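Long-range contact in TRAP dicarboxylate transporter-DctP subunit (Desulfovibrio desulfuricans subsp. desulfuricans, PDB 4NHB), which binds sn-glycerol-3-phosphate and probably delivers it, as the periplasmic solute-binding subunit, to a TRAP-type membrane transporter: residues A[117-130]-A[319-331]. Sequence-based numbering, arbitrary orientation.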
ATOM      1  N   HIS A 117       7.423  -9.983  10.411  1.00 10.54           N
ATOM      2  CA  HIS A 117       7.757 -10.897   9.336  1.00  7.85           C
ATOM      3  C   HIS A 117       7.867 -10.079   8.043  1.00  7.67           C
ATOM      4  O   HIS A 117       8.865 -10.172   7.324  1.00 11.06           O
ATOM      5  CB  HIS A 117       6.688 -12.020   9.216  1.00 11.62           C
ATOM      6  CG  HIS A 117       6.959 -13.015   8.128  1.00 11.34           C
ATOM      7  ND1 HIS A 117       6.106 -14.045   7.821  1.00 13.48           N
ATOM      8  CD2 HIS A 117       8.005 -13.129   7.270  1.00 18.27           C
ATOM      9  CE1 HIS A 117       6.607 -14.752   6.823  1.00 15.50           C
ATOM     10  NE2 HIS A 117       7.759 -14.214   6.471  1.00 16.17           N
ATOM     11  N   ALA A 118       6.836  -9.296   7.737  1.00  8.35           N
ATOM     12  CA  ALA A 118       6.806  -8.560   6.489  1.00  8.22           C
ATOM     13  C   ALA A 118       7.976  -7.599   6.434  1.00 13.87           C
ATOM     14  O   ALA A 118       8.553  -7.391   5.386  1.00  9.78           O
ATOM     15  CB  ALA A 118       5.489  -7.810   6.327  1.00 10.67           C
ATOM     16  N   ARG A 119       8.330  -6.981   7.554  1.00 14.63           N
ATOM     17  CA  ARG A 119       9.451  -6.029   7.529  1.00 11.17           C
ATOM     18  C   ARG A 119      10.799  -6.704   7.258  1.00 14.55           C
ATOM     19  O   ARG A 119      11.614  -6.147   6.536  1.00 15.90           O
ATOM     20  CB  ARG A 119       9.529  -5.216   8.841  1.00 14.84           C
ATOM     21  CG  ARG A 119      10.598  -4.120   8.797  1.00 15.60           C
ATOM     22  CD  ARG A 119      10.827  -3.473  10.141  1.00 16.45           C
ATOM     23  NE  ARG A 119      11.585  -2.237   9.975  1.00 11.06           N
ATOM     24  CZ  ARG A 119      11.691  -1.274  10.896  1.00 14.10           C
ATOM     25  NH1 ARG A 119      12.397  -0.198  10.623  1.00 18.31           N
ATOM     26  NH2 ARG A 119      11.124  -1.384  12.076  1.00 14.67           N
ATOM     27  N   ARG A 120      11.062  -7.858   7.884  1.00 11.13           N
ATOM     28  CA  ARG A 120      12.236  -8.636   7.540  1.00 11.89           C
ATOM     29  C   ARG A 120      12.293  -8.904   6.038  1.00 16.24           C
ATOM     30  O   ARG A 120      13.322  -8.704   5.411  1.00 16.48           O
ATOM     31  CB  ARG A 120      12.291  -9.952   8.310  1.00  9.96           C
ATOM     32  CG  ARG A 120      12.491  -9.770   9.798  1.00 12.27           C
ATOM     33  CD  ARG A 120      12.810 -11.083  10.514  1.00 17.62           C
ATOM     34  NE  ARG A 120      11.737 -12.090  10.502  1.00 13.44           N
ATOM     35  CZ  ARG A 120      10.712 -12.131  11.352  1.00 10.77           C
ATOM     36  NH1 ARG A 120      10.568 -11.208  12.293  1.00 20.64           N
ATOM     37  NH2 ARG A 120       9.822 -13.097  11.261  1.00 16.22           N
ATOM     38  N   ALA A 121      11.192  -9.345   5.447  1.00  9.61           N
ATOM     39  CA  ALA A 121      11.188  -9.654   4.013  1.00 13.15           C
ATOM     40  C   ALA A 121      11.377  -8.399   3.178  1.00 13.17           C
ATOM     41  O   ALA A 121      12.098  -8.389   2.176  1.00 16.36           O
ATOM     42  CB  ALA A 121       9.878 -10.354   3.602  1.00 15.12           C
ATOM     43  N   MET A 122      10.713  -7.330   3.568  1.00 10.35           N
ATOM     44  CA  MET A 122      10.718  -6.146   2.740  1.00 14.35           C
ATOM     45  C   MET A 122      12.049  -5.380   2.824  1.00 20.45           C
ATOM     46  O   MET A 122      12.374  -4.600   1.932  1.00 19.34           O
ATOM     47  CB  MET A 122       9.568  -5.228   3.120  1.00 11.05           C
ATOM     48  CG  MET A 122       8.208  -5.785   2.760  1.00 17.92           C
ATOM     49  SD  MET A 122       8.005  -5.894   0.984  1.00 20.84           S
ATOM     50  CE  MET A 122       7.145  -7.446   0.832  1.00 30.06           C
ATOM     51  N   GLU A 123      12.822  -5.609   3.878  1.00 24.55           N
ATOM     52  CA  GLU A 123      14.134  -4.982   4.002  1.00 19.52           C
ATOM     53  C   GLU A 123      15.222  -5.969   3.603  1.00 18.56           C
ATOM     54  O   GLU A 123      16.431  -5.708   3.781  1.00 19.01           O
ATOM     55  CB  GLU A 123      14.364  -4.506   5.452  1.00 23.90           C
ATOM     56  CG  GLU A 123      13.481  -3.329   5.840  1.00 24.62           C
ATOM     57  CD  GLU A 123      13.678  -2.859   7.285  1.00 20.98           C
ATOM     58  OE1 GLU A 123      14.412  -3.529   8.079  1.00 22.38           O
ATOM     59  OE2 GLU A 123      13.089  -1.813   7.615  1.00 17.70           O
ATOM     60  N   GLY A 124      14.788  -7.123   3.101  1.00 20.93           N
ATOM     61  CA  GLY A 124      15.676  -8.226   2.822  1.00 21.22           C
ATOM     62  C   GLY A 124      15.541  -8.655   1.377  1.00 19.08           C
ATOM     63  O   GLY A 124      15.263  -7.839   0.472  1.00 22.13           O
ATOM     64  N   LYS A 125      15.701  -9.947   1.166  1.00 19.03           N
ATOM     65  CA  LYS A 125      15.861 -10.500  -0.164  1.00 17.17           C
ATOM     66  C   LYS A 125      14.533 -10.473  -0.944  1.00 16.90           C
ATOM     67  O   LYS A 125      14.532 -10.441  -2.166  1.00 13.50           O
ATOM     68  CB  LYS A 125      16.380 -11.941  -0.063  1.00 28.00           C
ATOM     69  CG  LYS A 125      16.835 -12.560  -1.389  1.00 37.46           C
ATOM     70  CD  LYS A 125      18.164 -11.957  -1.899  1.00 45.30           C
ATOM     71  CE  LYS A 125      18.639 -12.612  -3.215  1.00 43.33           C
ATOM     72  NZ  LYS A 125      18.413 -14.083  -3.216  1.00 39.05           N
ATOM     73  N   THR A 126      13.410 -10.519  -0.235  1.00 14.73           N
ATOM     74  CA  THR A 126      12.110 -10.586  -0.911  1.00 12.99           C
ATOM     75  C   THR A 126      11.895  -9.328  -1.775  1.00 11.47           C
ATOM     76  O   THR A 126      11.497  -9.404  -2.940  1.00 17.82           O
ATOM     77  CB  THR A 126      10.964 -10.710   0.072  1.00 12.43           C
ATOM     78  OG1 THR A 126      11.153 -11.863   0.905  1.00 15.39           O
ATOM     79  CG2 THR A 126       9.652 -10.855  -0.689  1.00 16.07           C
ATOM     80  N   PHE A 127      12.156  -8.169  -1.179  1.00  8.91           N
ATOM     81  CA  PHE A 127      12.063  -6.905  -1.896  1.00 11.92           C
ATOM     82  C   PHE A 127      13.024  -6.840  -3.064  1.00 19.92           C
ATOM     83  O   PHE A 127      12.681  -6.363  -4.142  1.00 19.41           O
ATOM     84  CB  PHE A 127      12.395  -5.763  -0.944  1.00 14.64           C
ATOM     85  CG  PHE A 127      12.353  -4.397  -1.588  1.00 16.57           C
ATOM     86  CD1 PHE A 127      11.192  -3.670  -1.594  1.00 19.15           C
ATOM     87  CD2 PHE A 127      13.497  -3.832  -2.155  1.00 14.62           C
ATOM     88  CE1 PHE A 127      11.159  -2.419  -2.167  1.00 23.34           C
ATOM     89  CE2 PHE A 127      13.451  -2.582  -2.741  1.00 18.80           C
ATOM     90  CZ  PHE A 127      12.297  -1.884  -2.741  1.00 16.57           C
ATOM     91  N   ASP A 128      14.256  -7.283  -2.838  1.00 12.88           N
ATOM     92  CA  ASP A 128      15.249  -7.298  -3.911  1.00 21.04           C
ATOM     93  C   ASP A 128      14.761  -8.137  -5.093  1.00 17.90           C
ATOM     94  O   ASP A 128      14.834  -7.685  -6.233  1.00 21.10           O
ATOM     95  CB  ASP A 128      16.589  -7.852  -3.416  1.00 26.00           C
ATOM     96  CG  ASP A 128      17.314  -6.901  -2.482  1.00 23.46           C
ATOM     97  OD1 ASP A 128      16.825  -5.783  -2.245  1.00 22.53           O
ATOM     98  OD2 ASP A 128      18.380  -7.286  -1.966  1.00 29.24           O
ATOM     99  N   LEU A 129      14.232  -9.335  -4.818  1.00 16.93           N
ATOM    100  CA  LEU A 129      13.764 -10.215  -5.893  1.00 18.05           C
ATOM    101  C   LEU A 129      12.609  -9.578  -6.657  1.00 13.96           C
ATOM    102  O   LEU A 129      12.566  -9.643  -7.869  1.00 14.53           O
ATOM    103  CB  LEU A 129      13.347 -11.589  -5.360  1.00 13.05           C
ATOM    104  CG  LEU A 129      14.527 -12.440  -4.886  1.00 14.96           C
ATOM    105  CD1 LEU A 129      14.065 -13.581  -4.011  1.00 13.36           C
ATOM    106  CD2 LEU A 129      15.240 -12.959  -6.120  1.00 20.32           C
ATOM    107  N   ILE A 130      11.697  -8.936  -5.936  1.00 14.81           N
ATOM    108  CA  ILE A 130      10.519  -8.339  -6.546  1.00 16.43           C
ATOM    109  C   ILE A 130      10.898  -7.146  -7.418  1.00 16.31           C
ATOM    110  O   ILE A 130      10.301  -6.917  -8.452  1.00 19.12           O
ATOM    111  CB  ILE A 130       9.509  -7.867  -5.451  1.00 11.78           C
ATOM    112  CG1 ILE A 130       8.687  -9.057  -4.946  1.00 10.24           C
ATOM    113  CG2 ILE A 130       8.684  -6.748  -6.009  1.00 12.01           C
ATOM    114  CD1 ILE A 130       8.062  -8.891  -3.521  1.00  8.08           C
ATOM    115  N   ASN A 319       9.654 -15.405 -11.698  1.00 28.72           N
ATOM    116  CA  ASN A 319      10.348 -15.886 -10.510  1.00 31.95           C
ATOM    117  C   ASN A 319       9.450 -15.930  -9.265  1.00 25.90           C
ATOM    118  O   ASN A 319       9.918 -15.669  -8.182  1.00 20.51           O
ATOM    119  CB  ASN A 319      11.624 -15.045 -10.244  1.00 37.30           C
ATOM    120  CG  ASN A 319      11.321 -13.572  -9.906  1.00 43.71           C
ATOM    121  OD1 ASN A 319      10.284 -13.029 -10.295  1.00 43.37           O
ATOM    122  ND2 ASN A 319      12.236 -12.927  -9.184  1.00 37.45           N
ATOM    123  N   ALA A 320       8.168 -16.274  -9.423  1.00 20.47           N
ATOM    124  CA  ALA A 320       7.227 -16.260  -8.298  1.00 23.67           C
ATOM    125  C   ALA A 320       7.660 -17.207  -7.181  1.00 26.05           C
ATOM    126  O   ALA A 320       7.676 -16.832  -5.998  1.00 12.32           O
ATOM    127  CB  ALA A 320       5.798 -16.610  -8.767  1.00 20.57           C
ATOM    128  N   GLN A 321       8.016 -18.435  -7.535  1.00 18.68           N
ATOM    129  CA  GLN A 321       8.409 -19.394  -6.499  1.00 17.81           C
ATOM    130  C   GLN A 321       9.567 -18.906  -5.651  1.00 16.23           C
ATOM    131  O   GLN A 321       9.613 -19.171  -4.440  1.00 25.03           O
ATOM    132  CB  GLN A 321       8.763 -20.757  -7.089  1.00 22.60           C
ATOM    133  CG  GLN A 321       8.863 -21.845  -6.017  1.00 22.44           C
ATOM    134  CD  GLN A 321       7.593 -21.954  -5.187  1.00 21.77           C
ATOM    135  OE1 GLN A 321       6.516 -22.218  -5.716  1.00 19.96           O
ATOM    136  NE2 GLN A 321       7.710 -21.732  -3.888  1.00 27.89           N
ATOM    137  N   ALA A 322      10.512 -18.203  -6.261  1.00 11.92           N
ATOM    138  CA  ALA A 322      11.693 -17.772  -5.533  1.00 17.21           C
ATOM    139  C   ALA A 322      11.292 -16.666  -4.571  1.00 18.43           C
ATOM    140  O   ALA A 322      11.755 -16.595  -3.430  1.00 14.57           O
ATOM    141  CB  ALA A 322      12.761 -17.264  -6.497  1.00 15.24           C
ATOM    142  N   ILE A 323      10.414 -15.797  -5.057  1.00 20.31           N
ATOM    143  CA  ILE A 323       9.942 -14.703  -4.254  1.00 19.34           C
ATOM    144  C   ILE A 323       9.232 -15.256  -3.031  1.00 17.32           C
ATOM    145  O   ILE A 323       9.520 -14.847  -1.910  1.00 16.88           O
ATOM    146  CB  ILE A 323       9.047 -13.741  -5.099  1.00 15.22           C
ATOM    147  CG1 ILE A 323       9.921 -13.027  -6.134  1.00 17.82           C
ATOM    148  CG2 ILE A 323       8.342 -12.681  -4.199  1.00 16.56           C
ATOM    149  CD1 ILE A 323       9.161 -12.289  -7.177  1.00 17.50           C
ATOM    150  N   LEU A 324       8.302 -16.186  -3.244  1.00 16.02           N
ATOM    151  CA  LEU A 324       7.556 -16.797  -2.156  1.00 11.85           C
ATOM    152  C   LEU A 324       8.514 -17.476  -1.172  1.00 18.33           C
ATOM    153  O   LEU A 324       8.399 -17.330   0.055  1.00 16.63           O
ATOM    154  CB  LEU A 324       6.583 -17.840  -2.727  1.00 18.52           C
ATOM    155  CG  LEU A 324       5.453 -17.327  -3.624  1.00 18.44           C
ATOM    156  CD1 LEU A 324       4.698 -18.478  -4.224  1.00 16.50           C
ATOM    157  CD2 LEU A 324       4.532 -16.472  -2.833  1.00 18.05           C
ATOM    158  N   ASP A 325       9.453 -18.231  -1.721  1.00 17.44           N
ATOM    159  CA  ASP A 325      10.460 -18.915  -0.916  1.00 14.23           C
ATOM    160  C   ASP A 325      11.240 -17.944  -0.025  1.00 19.19           C
ATOM    161  O   ASP A 325      11.545 -18.271   1.134  1.00 20.47           O
ATOM    162  CB  ASP A 325      11.457 -19.669  -1.808  1.00 20.78           C
ATOM    163  CG  ASP A 325      10.902 -20.969  -2.368  1.00 24.44           C
ATOM    164  OD1 ASP A 325       9.852 -21.462  -1.913  1.00 23.67           O
ATOM    165  OD2 ASP A 325      11.542 -21.505  -3.286  1.00 23.36           O
ATOM    166  N   SER A 326      11.610 -16.776  -0.563  1.00 19.57           N
ATOM    167  CA  SER A 326      12.382 -15.809   0.222  1.00 19.60           C
ATOM    168  C   SER A 326      11.551 -15.283   1.379  1.00 16.46           C
ATOM    169  O   SER A 326      12.068 -15.094   2.485  1.00 16.18           O
ATOM    170  CB  SER A 326      12.917 -14.641  -0.619  1.00 17.10           C
ATOM    171  OG  SER A 326      11.877 -13.870  -1.217  1.00 25.20           O
ATOM    172  N   ALA A 327      10.258 -15.044   1.143  1.00 16.64           N
ATOM    173  CA  ALA A 327       9.406 -14.532   2.203  1.00 13.51           C
ATOM    174  C   ALA A 327       9.305 -15.553   3.302  1.00 17.56           C
ATOM    175  O   ALA A 327       9.392 -15.207   4.490  1.00 16.06           O
ATOM    176  CB  ALA A 327       8.027 -14.215   1.681  1.00 15.09           C
ATOM    177  N   ASP A 328       9.100 -16.807   2.901  1.00 15.33           N
ATOM    178  CA  ASP A 328       9.015 -17.893   3.870  1.00 20.62           C
ATOM    179  C   ASP A 328      10.316 -18.050   4.661  1.00 21.21           C
ATOM    180  O   ASP A 328      10.287 -18.445   5.817  1.00 22.30           O
ATOM    181  CB  ASP A 328       8.665 -19.226   3.211  1.00 26.08           C
ATOM    182  CG  ASP A 328       8.639 -20.375   4.213  1.00 46.80           C
ATOM    183  OD1 ASP A 328       7.741 -20.383   5.090  1.00 47.38           O
ATOM    184  OD2 ASP A 328       9.528 -21.264   4.143  1.00 56.48           O
ATOM    185  N   SER A 329      11.453 -17.742   4.058  1.00 17.66           N
ATOM    186  CA  SER A 329      12.713 -17.885   4.780  1.00 13.23           C
ATOM    187  C   SER A 329      12.780 -16.964   5.998  1.00 19.40           C
ATOM    188  O   SER A 329      13.520 -17.235   6.941  1.00 24.88           O
ATOM    189  CB  SER A 329      13.906 -17.659   3.867  1.00 15.18           C
ATOM    190  OG  SER A 329      14.136 -16.290   3.594  1.00 16.04           O
ATOM    191  N   TYR A 330      12.017 -15.871   5.981  1.00 14.60           N
ATOM    192  CA  TYR A 330      12.068 -14.889   7.059  1.00 12.35           C
ATOM    193  C   TYR A 330      11.027 -15.141   8.160  1.00 11.64           C
ATOM    194  O   TYR A 330      10.916 -14.365   9.138  1.00 17.27           O
ATOM    195  CB  TYR A 330      11.915 -13.460   6.516  1.00 18.04           C
ATOM    196  CG  TYR A 330      13.092 -12.944   5.698  1.00 15.65           C
ATOM    197  CD1 TYR A 330      14.257 -12.490   6.319  1.00 16.97           C
ATOM    198  CD2 TYR A 330      13.029 -12.903   4.305  1.00 17.55           C
ATOM    199  CE1 TYR A 330      15.327 -12.022   5.576  1.00 16.72           C
ATOM    200  CE2 TYR A 330      14.078 -12.425   3.565  1.00 20.47           C
ATOM    201  CZ  TYR A 330      15.239 -11.991   4.206  1.00 19.05           C
ATOM    202  OH  TYR A 330      16.295 -11.520   3.458  1.00 21.22           O
ATOM    203  N   ARG A 331      10.270 -16.219   8.015  1.00 15.34           N
ATOM    204  CA  ARG A 331       9.175 -16.497   8.938  1.00 18.48           C
ATOM    205  C   ARG A 331       9.735 -16.955  10.272  1.00 17.97           C
ATOM    206  O   ARG A 331      10.727 -17.693  10.256  1.00 19.57           O
ATOM    207  CB  ARG A 331       8.254 -17.563   8.336  1.00 19.38           C
ATOM    208  CG  ARG A 331       7.434 -18.330   9.339  1.00 21.35           C
ATOM    209  CD  ARG A 331       6.521 -19.338   8.642  1.00 23.73           C
ATOM    210  NE  ARG A 331       5.381 -18.639   8.073  1.00 25.98           N
ATOM    211  CZ  ARG A 331       5.215 -18.333   6.788  1.00 29.82           C
ATOM    212  NH1 ARG A 331       6.097 -18.705   5.873  1.00 36.27           N
ATOM    213  NH2 ARG A 331       4.136 -17.650   6.422  1.00 27.28           N
TER
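A chi1 of -180° swings the H117 imidazole out from helix 117-122, trans to its own amide N, so that NE2 meets A327 O at the C-terminal end of helix 320-329, while a chi1 of -69° turns the Y330 ring onto the backbone of R120 and A121 and toward the break at E123 and G124. H117 NE2 donates to A327 O at 2.8 Å, nearly straight and in the ring plane, but from above the carbonyl plane; Y330 N reaches the same oxygen from the opposite face. CA of R331 sits over one face of the imidazole, 3.8 Å from its centroid, a CH-pi contact. ND1 is held by the backbone N of D113, so both ring nitrogens are engaged.

R120, bent at chi3, brings NE (2.8 Å) and NH2 (2.7 Å) together on Y330 O, both bonds bent, in the plane of the guanidinium and of the carbonyl. The tyrosine ring carries R120 O over the centre of one face and A121 CA off-centre. Its OH accepts from K125 N at 2.8 Å, meeting the first turn of helix 125-131 just beyond G124.

Farther along, helices 125-130 and 320-329 run antiparallel, 165° between directions, and their axes come within 8.7 Å of each other at closest approach. T126 OG1 donates to S326 OG at 3.0 Å, and S326 OG passes its own hydrogen to I323 O. Beyond this pair I323 meets L129 CB with CG1 and I130 CG1 with CG2, the latter two side chains crossing at about a right angle.

The contact lies outside the ligand pocket, the side chain of I130 being about 12 Å from the bound sn-glycerol-3-phosphate. Donors from 117-130 satisfy two carbonyls (A327 O, Y330 O) and two hydroxyls (S326 OG, Y330 OH), tying the last modelled residues to helices 115-122 and 125-131 by directed hydrogen bonds, with apolar packing at the other end.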